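Local coordinates for protein intracellular protease/amidase (PDB 4K2H) that is of uncertain function, possibly a peptidase, and binds zinc between the two subunits of its dimer, at residues D25-R28 against D33-T36; I21-I26 against L164-R169; H158-A163 against E182-P187. The protein carries 1 engineered substitution. One frame throughout, in Å; residues are numbered along the deposited sequence. Where two conformers were deposited one is given.

Contact 1: residues D25-R28 against D33-T36. With ZN (zinc ion), chain P.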
loop_
_atom_site.group_PDB
_atom_site.type_symbol
_atom_site.label_atom_id
_atom_site.label_comp_id
_atom_site.label_asym_id
_atom_site.label_seq_id
_atom_site.Cartn_x
_atom_site.Cartn_y
_atom_site.Cartn_z
ATOM N N ASP A 25 6.948 -2.056 -1.734
ATOM C CA ASP A 25 7.417 -0.762 -2.235
ATOM C C ASP A 25 8.708 -0.326 -1.504
ATOM O O ASP A 25 9.691 0.098 -2.123
ATOM C CB ASP A 25 6.290 0.278 -2.100
ATOM C CG ASP A 25 6.765 1.690 -2.186
ATOM O OD1 ASP A 25 6.522 2.294 -3.233
ATOM O OD2 ASP A 25 7.338 2.259 -1.205
ATOM N N ILE A 26 8.705 -0.422 -0.188
ATOM C CA ILE A 26 9.885 0.036 0.585
ATOM C C ILE A 26 11.115 -0.783 0.183
ATOM O O ILE A 26 12.157 -0.222 -0.190
ATOM C CB ILE A 26 9.639 -0.081 2.099
ATOM C CG1 ILE A 26 8.514 0.869 2.525
ATOM C CG2 ILE A 26 10.911 0.195 2.900
ATOM C CD1 ILE A 26 8.797 2.325 2.253
ATOM N N LEU A 27 10.971 -2.105 0.213
ATOM C CA LEU A 27 12.045 -3.007 -0.151
ATOM C C LEU A 27 12.586 -2.698 -1.543
ATOM O O LEU A 27 13.814 -2.635 -1.732
ATOM C CB LEU A 27 11.604 -4.467 -0.063
ATOM C CG LEU A 27 11.248 -5.043 1.327
ATOM C CD1 LEU A 27 10.551 -6.396 1.192
ATOM C CD2 LEU A 27 12.479 -5.208 2.193
ATOM N N ARG A 28 11.693 -2.503 -2.507
ATOM C CA ARG A 28 12.117 -2.271 -3.878
ATOM C C ARG A 28 12.706 -0.870 -4.066
ATOM O O ARG A 28 13.537 -0.683 -4.944
ATOM C CB ARG A 28 10.983 -2.564 -4.908
ATOM C CG ARG A 28 10.947 -4.021 -5.363
ATOM C CD ARG A 28 9.765 -4.388 -6.284
ATOM N NE ARG A 28 9.693 -5.834 -6.577
ATOM C CZ ARG A 28 8.639 -6.498 -7.067
ATOM N NH1 ARG A 28 7.474 -5.903 -7.349
ATOM N NH2 ARG A 28 8.735 -7.811 -7.243
ATOM N N ASP A 33 15.934 -7.198 -3.755
ATOM C CA ASP A 33 15.171 -8.093 -4.642
ATOM C C ASP A 33 13.926 -8.613 -3.952
ATOM O O ASP A 33 14.032 -9.180 -2.859
ATOM C CB ASP A 33 16.016 -9.300 -4.972
ATOM C CG ASP A 33 16.387 -9.363 -6.385
ATOM O OD1 ASP A 33 16.944 -8.382 -6.914
ATOM O OD2 ASP A 33 16.131 -10.433 -6.969
ATOM N N VAL A 34 12.767 -8.411 -4.566
ATOM C CA VAL A 34 11.497 -8.920 -4.025
ATOM C C VAL A 34 10.809 -9.835 -5.052
ATOM O O VAL A 34 10.742 -9.508 -6.228
ATOM C CB VAL A 34 10.545 -7.779 -3.618
ATOM C CG1 VAL A 34 9.327 -8.340 -2.912
ATOM C CG2 VAL A 34 11.223 -6.793 -2.669
ATOM N N GLU A 35 10.355 -10.999 -4.614
ATOM C CA GLU A 35 9.465 -11.855 -5.414
ATOM C C GLU A 35 8.154 -12.093 -4.690
ATOM O O GLU A 35 8.143 -12.597 -3.576
ATOM C CB GLU A 35 10.110 -13.197 -5.698
ATOM C CG GLU A 35 10.587 -13.370 -7.122
ATOM C CD GLU A 35 10.952 -14.806 -7.452
ATOM O OE1 GLU A 35 11.016 -15.668 -6.556
ATOM O OE2 GLU A 35 11.156 -15.074 -8.644
ATOM N N THR A 36 7.053 -11.691 -5.310
ATOM C CA THR A 36 5.733 -12.044 -4.804
ATOM C C THR A 36 5.468 -13.498 -5.229
ATOM O O THR A 36 5.690 -13.879 -6.381
ATOM C CB THR A 36 4.637 -11.093 -5.352
ATOM O OG1 THR A 36 4.702 -11.042 -6.771
ATOM C CG2 THR A 36 4.863 -9.714 -4.878
HETATM ZN ZN ZN P . 5.987 1.654 -5.161
HETATM O O HOH W 1 12.475 -6.947 -6.939
#
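R28 reaches V34 by a direct hydrogen bond and a water bridge. Its NH2 donates to V34 O at 2.8 Å, with an N-H...O angle of 160°. The oxygen sits at the edge of the guanidinium, near its plane, while the donor stands well above the V34 carbonyl plane. A water accepts from R28 NE (3.0 Å) and V34 N (2.8 Å), adding a second tie between the same two residues.

The apolar part of the contact runs through V34. Its CG1 is anti to the backbone N (chi1 -173°), which leaves CG2 facing helix 17-29, where it meets L27 CB at 3.5 Å and R28 CG at 3.9 Å.

Metal and ionic bonds complete the setting, in the beta-alpha-beta unit of strand 6-11, helix 17-29 and strand 33-38. D25 turns away from the strand and puts OD1 2.1 Å from the zinc ion, whose other ligands are E16, E17 and H49 of the second subunit; R28 NH2 also forms a salt bridge with D56.

With NH2 shared by V34 O and D56 and NE taken by the water, the rotation of the guanidinium is restrained, and its charge is probably partly balanced by D56.

Contact 2: residues I21-I26 against L164-R169. With ZN (zinc ion), chain P.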
loop_
_atom_site.group_PDB
_atom_site.type_symbol
_atom_site.label_atom_id
_atom_site.label_comp_id
_atom_site.label_asym_id
_atom_site.label_seq_id
_atom_site.Cartn_x
_atom_site.Cartn_y
_atom_site.Cartn_z
ATOM N N ILE A 21 1.760 -4.471 -0.060
ATOM C CA ILE A 21 2.266 -3.534 -1.069
ATOM C C ILE A 21 3.205 -2.465 -0.496
ATOM O O ILE A 21 4.188 -2.131 -1.159
ATOM C CB ILE A 21 1.144 -2.867 -1.897
ATOM C CG1 ILE A 21 0.480 -3.850 -2.872
ATOM C CG2 ILE A 21 1.675 -1.680 -2.671
ATOM C CD1 ILE A 21 1.120 -5.228 -2.966
ATOM N N VAL A 22 2.922 -1.932 0.700
ATOM C CA VAL A 22 3.833 -0.932 1.289
ATOM C C VAL A 22 5.183 -1.609 1.545
ATOM O O VAL A 22 6.221 -1.047 1.204
ATOM C CB VAL A 22 3.271 -0.239 2.546
ATOM C CG1 VAL A 22 4.294 0.713 3.175
ATOM C CG2 VAL A 22 2.037 0.572 2.211
ATOM N N THR A 23 5.175 -2.851 2.047
ATOM C CA THR A 23 6.425 -3.531 2.365
ATOM C C THR A 23 7.220 -3.767 1.089
ATOM O O THR A 23 8.443 -3.599 1.029
ATOM C CB THR A 23 6.185 -4.891 3.054
ATOM O OG1 THR A 23 5.343 -4.721 4.187
ATOM C CG2 THR A 23 7.518 -5.517 3.515
ATOM N N LEU A 24 6.509 -4.184 0.050
ATOM C CA LEU A 24 7.148 -4.417 -1.213
ATOM C C LEU A 24 7.716 -3.119 -1.801
ATOM O O LEU A 24 8.823 -3.082 -2.326
ATOM C CB LEU A 24 6.122 -5.057 -2.142
ATOM C CG LEU A 24 6.660 -5.395 -3.490
ATOM C CD1 LEU A 24 5.954 -6.659 -3.955
ATOM C CD2 LEU A 24 6.488 -4.199 -4.424
ATOM N N ASP A 25 6.948 -2.056 -1.734
ATOM C CA ASP A 25 7.417 -0.762 -2.235
ATOM C C ASP A 25 8.708 -0.326 -1.504
ATOM O O ASP A 25 9.691 0.098 -2.123
ATOM C CB ASP A 25 6.290 0.278 -2.100
ATOM C CG ASP A 25 6.765 1.690 -2.186
ATOM O OD1 ASP A 25 6.522 2.294 -3.233
ATOM O OD2 ASP A 25 7.338 2.259 -1.205
ATOM N N ILE A 26 8.705 -0.422 -0.188
ATOM C CA ILE A 26 9.885 0.036 0.585
ATOM C C ILE A 26 11.115 -0.783 0.183
ATOM O O ILE A 26 12.157 -0.222 -0.190
ATOM C CB ILE A 26 9.639 -0.081 2.099
ATOM C CG1 ILE A 26 8.514 0.869 2.525
ATOM C CG2 ILE A 26 10.911 0.195 2.900
ATOM C CD1 ILE A 26 8.797 2.325 2.253
ATOM N N LEU A 164 10.694 -0.683 7.102
ATOM C CA LEU A 164 12.015 -0.054 7.259
ATOM C C LEU A 164 12.895 -0.912 8.171
ATOM O O LEU A 164 14.041 -1.167 7.853
ATOM C CB LEU A 164 11.885 1.388 7.731
ATOM C CG LEU A 164 11.134 2.273 6.724
ATOM C CD1 LEU A 164 10.681 3.554 7.390
ATOM C CD2 LEU A 164 11.913 2.600 5.449
ATOM N N THR A 165 12.332 -1.430 9.251
ATOM C CA THR A 165 13.085 -2.299 10.160
ATOM C C THR A 165 13.564 -3.570 9.492
ATOM O O THR A 165 14.744 -3.945 9.607
ATOM C CB THR A 165 12.255 -2.658 11.395
ATOM O OG1 THR A 165 11.900 -1.442 12.019
ATOM C CG2 THR A 165 13.053 -3.488 12.393
ATOM N N LEU A 166 12.665 -4.225 8.776
ATOM C CA LEU A 166 13.049 -5.379 7.989
ATOM C C LEU A 166 14.192 -5.008 7.047
ATOM O O LEU A 166 15.180 -5.738 6.963
ATOM C CB LEU A 166 11.853 -5.913 7.192
ATOM C CG LEU A 166 12.159 -6.965 6.120
ATOM C CD1 LEU A 166 12.883 -8.171 6.701
ATOM C CD2 LEU A 166 10.874 -7.406 5.438
ATOM N N SER A 167 14.053 -3.885 6.330
ATOM C CA SER A 167 15.050 -3.494 5.338
ATOM C C SER A 167 16.420 -3.266 5.982
ATOM O O SER A 167 17.453 -3.678 5.458
ATOM C CB SER A 167 14.640 -2.206 4.637
ATOM O OG SER A 167 13.459 -2.367 3.874
ATOM N N ALA A 168 16.407 -2.577 7.115
ATOM C CA ALA A 168 17.619 -2.219 7.799
ATOM C C ALA A 168 18.320 -3.490 8.246
ATOM O O ALA A 168 19.526 -3.635 8.097
ATOM C CB ALA A 168 17.293 -1.344 8.990
ATOM N N ARG A 169 17.554 -4.427 8.780
ATOM C CA ARG A 169 18.100 -5.724 9.132
ATOM C C ARG A 169 18.705 -6.476 7.916
ATOM O O ARG A 169 19.815 -7.023 7.999
ATOM C CB ARG A 169 17.014 -6.543 9.772
ATOM C CG ARG A 169 17.475 -7.910 10.195
ATOM C CD ARG A 169 18.314 -7.895 11.462
ATOM N NE ARG A 169 18.128 -9.223 12.029
ATOM C CZ ARG A 169 17.212 -9.548 12.936
ATOM N NH1 ARG A 169 17.119 -10.807 13.326
ATOM N NH2 ARG A 169 16.424 -8.625 13.482
HETATM ZN ZN ZN P . 5.987 1.654 -5.161
#
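I26 carries most of this contact, packing against L164 and S167 on helix 159-171. Starting at CB, the bond from the main chain already aims at the other helix, and the CB atom faces A163, one residue before L164. From there the side chain forks. The CG2 methyl, anti to the backbone N, does the touching across the two segments: L164 CD2 is 3.6 Å from it and S167 OG 3.7 Å, so a single methyl rests against side chains one turn apart. On the other branch, CG1 passes over A163 CB, and CD1 ends between F160 of the same helix and I184 in the turn after helix 174-183.

L164 answers with its tip. The start of its side chain does not aim at helix 17-29, but CG lies anti to the carbonyl carbon (chi1 -62°) and the CD2 methyl swings back to meet I26, the two side chains crossing at about a right angle. S167 OG meets I26 CG2 as a packing surface; its hydrogen bond goes to A163 O in its own helix. T23 behaves alike: OG1 is bonded to E19 O, and the CG2 methyl makes a looser contact with L166 CD2 at 4.3 Å.

No hydrogen bond joins the segments, and every touching residue is buried. The short segment axes come within 10.0 Å and run in broadly the same direction, crossing at -36°. L166 continues inward onto L101 and C103 of strand 101-104, while D25, one residue before I26, binds zinc with the second subunit. Two roughly parallel helices packed side by side against the parallel sheet are what is expected of the alpha/beta sandwich of the DJ-1/PfpI family.

Contact 3: residues H158-A163 against E182-P187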
loop_
_atom_site.group_PDB
_atom_site.type_symbol
_atom_site.label_atom_id
_atom_site.label_comp_id
_atom_site.label_asym_id
_atom_site.label_seq_id
_atom_site.Cartn_x
_atom_site.Cartn_y
_atom_site.Cartn_z
ATOM N N HIS A 158 1.295 0.454 11.276
ATOM C CA HIS A 158 2.734 0.429 11.568
ATOM C C HIS A 158 3.569 -0.184 10.462
ATOM O O HIS A 158 4.733 -0.488 10.681
ATOM C CB HIS A 158 2.989 -0.336 12.851
ATOM C CG HIS A 158 2.306 0.242 14.039
ATOM N ND1 HIS A 158 2.692 1.432 14.601
ATOM C CD2 HIS A 158 1.294 -0.231 14.804
ATOM C CE1 HIS A 158 1.931 1.690 15.648
ATOM N NE2 HIS A 158 1.082 0.689 15.801
ATOM N N VAL A 159 3.008 -0.279 9.256
ATOM C CA VAL A 159 3.654 -0.995 8.169
ATOM C C VAL A 159 4.964 -0.357 7.712
ATOM O O VAL A 159 5.890 -1.058 7.344
ATOM C CB VAL A 159 2.689 -1.180 6.977
ATOM C CG1 VAL A 159 2.423 0.144 6.262
ATOM C CG2 VAL A 159 3.240 -2.208 6.010
ATOM N N PHE A 160 5.060 0.971 7.746
ATOM C CA PHE A 160 6.312 1.632 7.369
ATOM C C PHE A 160 7.418 1.232 8.329
ATOM O O PHE A 160 8.518 0.858 7.903
ATOM C CB PHE A 160 6.137 3.151 7.289
ATOM C CG PHE A 160 5.365 3.615 6.062
ATOM C CD1 PHE A 160 5.919 3.501 4.790
ATOM C CD2 PHE A 160 4.092 4.186 6.188
ATOM C CE1 PHE A 160 5.219 3.919 3.668
ATOM C CE2 PHE A 160 3.389 4.611 5.067
ATOM C CZ PHE A 160 3.950 4.475 3.801
ATOM N N ASP A 161 7.112 1.268 9.623
ATOM C CA ASP A 161 8.102 0.904 10.625
ATOM C C ASP A 161 8.556 -0.542 10.408
ATOM O O ASP A 161 9.766 -0.835 10.445
ATOM C CB ASP A 161 7.553 1.102 12.042
ATOM C CG ASP A 161 8.648 1.075 13.097
ATOM O OD1 ASP A 161 9.821 0.891 12.712
ATOM O OD2 ASP A 161 8.338 1.236 14.302
ATOM N N PHE A 162 7.596 -1.427 10.161
ATOM C CA PHE A 162 7.862 -2.845 9.893
ATOM C C PHE A 162 8.771 -3.024 8.688
ATOM O O PHE A 162 9.776 -3.752 8.758
ATOM C CB PHE A 162 6.525 -3.581 9.720
ATOM C CG PHE A 162 6.641 -4.970 9.131
ATOM C CD1 PHE A 162 6.902 -6.074 9.946
ATOM C CD2 PHE A 162 6.446 -5.176 7.769
ATOM C CE1 PHE A 162 6.987 -7.353 9.405
ATOM C CE2 PHE A 162 6.515 -6.450 7.229
ATOM C CZ PHE A 162 6.810 -7.539 8.052
ATOM N N ALA A 163 8.413 -2.362 7.591
ATOM C CA ALA A 163 9.170 -2.450 6.348
ATOM C C ALA A 163 10.583 -1.858 6.473
ATOM O O ALA A 163 11.559 -2.446 6.003
ATOM C CB ALA A 163 8.408 -1.762 5.217
ATOM N N GLU A 182 13.477 9.366 4.717
ATOM C CA GLU A 182 13.505 10.807 4.508
ATOM C C GLU A 182 12.921 11.173 3.132
ATOM O O GLU A 182 12.101 12.068 3.037
ATOM C CB GLU A 182 14.922 11.369 4.696
ATOM C CG GLU A 182 15.372 11.358 6.161
ATOM C CD GLU A 182 16.843 11.741 6.382
ATOM O OE1 GLU A 182 17.529 12.173 5.425
ATOM O OE2 GLU A 182 17.314 11.621 7.535
ATOM N N HIS A 183 13.321 10.459 2.080
ATOM C CA HIS A 183 12.868 10.747 0.709
ATOM C C HIS A 183 11.320 10.668 0.536
ATOM O O HIS A 183 10.743 11.417 -0.255
ATOM C CB HIS A 183 13.578 9.792 -0.247
ATOM C CG HIS A 183 13.299 10.041 -1.698
ATOM N ND1 HIS A 183 13.981 10.991 -2.435
ATOM C CD2 HIS A 183 12.436 9.439 -2.559
ATOM C CE1 HIS A 183 13.537 10.975 -3.682
ATOM N NE2 HIS A 183 12.601 10.043 -3.785
ATOM N N ILE A 184 10.661 9.790 1.297
ATOM C CA ILE A 184 9.201 9.655 1.240
ATOM C C ILE A 184 8.503 10.355 2.413
ATOM O O ILE A 184 7.276 10.270 2.554
ATOM C CB ILE A 184 8.744 8.169 1.140
ATOM C CG1 ILE A 184 9.234 7.338 2.325
ATOM C CG2 ILE A 184 9.246 7.559 -0.163
ATOM C CD1 ILE A 184 8.404 6.111 2.616
ATOM N N TYR A 185 9.285 11.044 3.254
ATOM C CA TYR A 185 8.750 11.903 4.299
ATOM C C TYR A 185 8.140 11.095 5.434
ATOM O O TYR A 185 7.156 11.490 6.013
ATOM C CB TYR A 185 7.741 12.905 3.702
ATOM C CG TYR A 185 8.244 13.589 2.438
ATOM C CD1 TYR A 185 9.313 14.491 2.490
ATOM C CD2 TYR A 185 7.666 13.332 1.198
ATOM C CE1 TYR A 185 9.783 15.113 1.353
ATOM C CE2 TYR A 185 8.135 13.945 0.045
ATOM C CZ TYR A 185 9.189 14.836 0.130
ATOM O OH TYR A 185 9.654 15.469 -1.001
ATOM N N TYR A 186 8.737 9.953 5.742
ATOM C CA TYR A 186 8.341 9.180 6.911
ATOM C C TYR A 186 9.380 9.296 8.035
ATOM O O TYR A 186 10.496 8.860 7.863
ATOM C CB TYR A 186 8.155 7.706 6.564
ATOM C CG TYR A 186 7.588 6.942 7.726
ATOM C CD1 TYR A 186 6.233 7.032 8.048
ATOM C CD2 TYR A 186 8.397 6.171 8.535
ATOM C CE1 TYR A 186 5.709 6.347 9.140
ATOM C CE2 TYR A 186 7.877 5.478 9.611
ATOM C CZ TYR A 186 6.542 5.580 9.913
ATOM O OH TYR A 186 6.032 4.895 10.984
ATOM N N PRO A 187 9.000 9.853 9.199
ATOM C CA PRO A 187 9.943 9.933 10.318
ATOM C C PRO A 187 10.311 8.550 10.876
ATOM O O PRO A 187 9.437 7.831 11.363
ATOM C CB PRO A 187 9.167 10.735 11.362
ATOM C CG PRO A 187 7.727 10.453 11.068
ATOM C CD PRO A 187 7.631 10.258 9.589
#
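The Y186 ring is covered on both faces. Over one, F160 CB sits 3.6 Å from the ring centroid and only 11° off the ring normal, a CH-pi contact almost over the centre. On the opposite face lies CD of its own neighbour P187, 3.7 Å above the plane and displaced toward the rim. The F160 ring follows its CB past the tyrosine at a slant: the planes meet at 32° and the centroids are 5.1 Å apart. I184 CD1 also comes obliquely to the phenylalanine, reaching CE1 at 4.0 Å.

Helix 174-183 ends in a Schellman motif just before Y186. Y185 takes positive phi (72°), with its N bonded to E182 O at 3.0 Å, and the chain then passes the start of helix 159-171, where H158 holds the N-cap position. CG of Y186, anti to the backbone N, projects the ring across the first helical turn.

At the far end of that ring, OH lies 4.0 Å from D161 N, a packing distance. A hydrogen bond between D161 OD1 and W188 NE1 is weak and doubtful, since D161 was modelled in two conformers. The second subunit borders the same region: its L156 packs on F160 and its G157 on Y186.

How the contacts relate
Helix 17-29 supplies a segment to contacts 1 and 2, which share D25 and I26, and helix 159-171 serves both contact 2 and contact 3. Contact 2 is therefore the middle member: its centre lies about 8 Å from each of the other two centres, which are about 15 Å apart. Side chains carry the packing onward, L27 CD2 meeting S167 OG at 3.4 Å, V22 CG1 meeting F160 CE1 at 3.4 Å, and I26 CD1 meeting I184 CD1 at 3.8 Å. The intersubunit zinc belongs to contacts 1 and 2 through D25; the I184 side chain of contact 3 is about 8 Å from that same ion and about 6 Å from the D25 side chain.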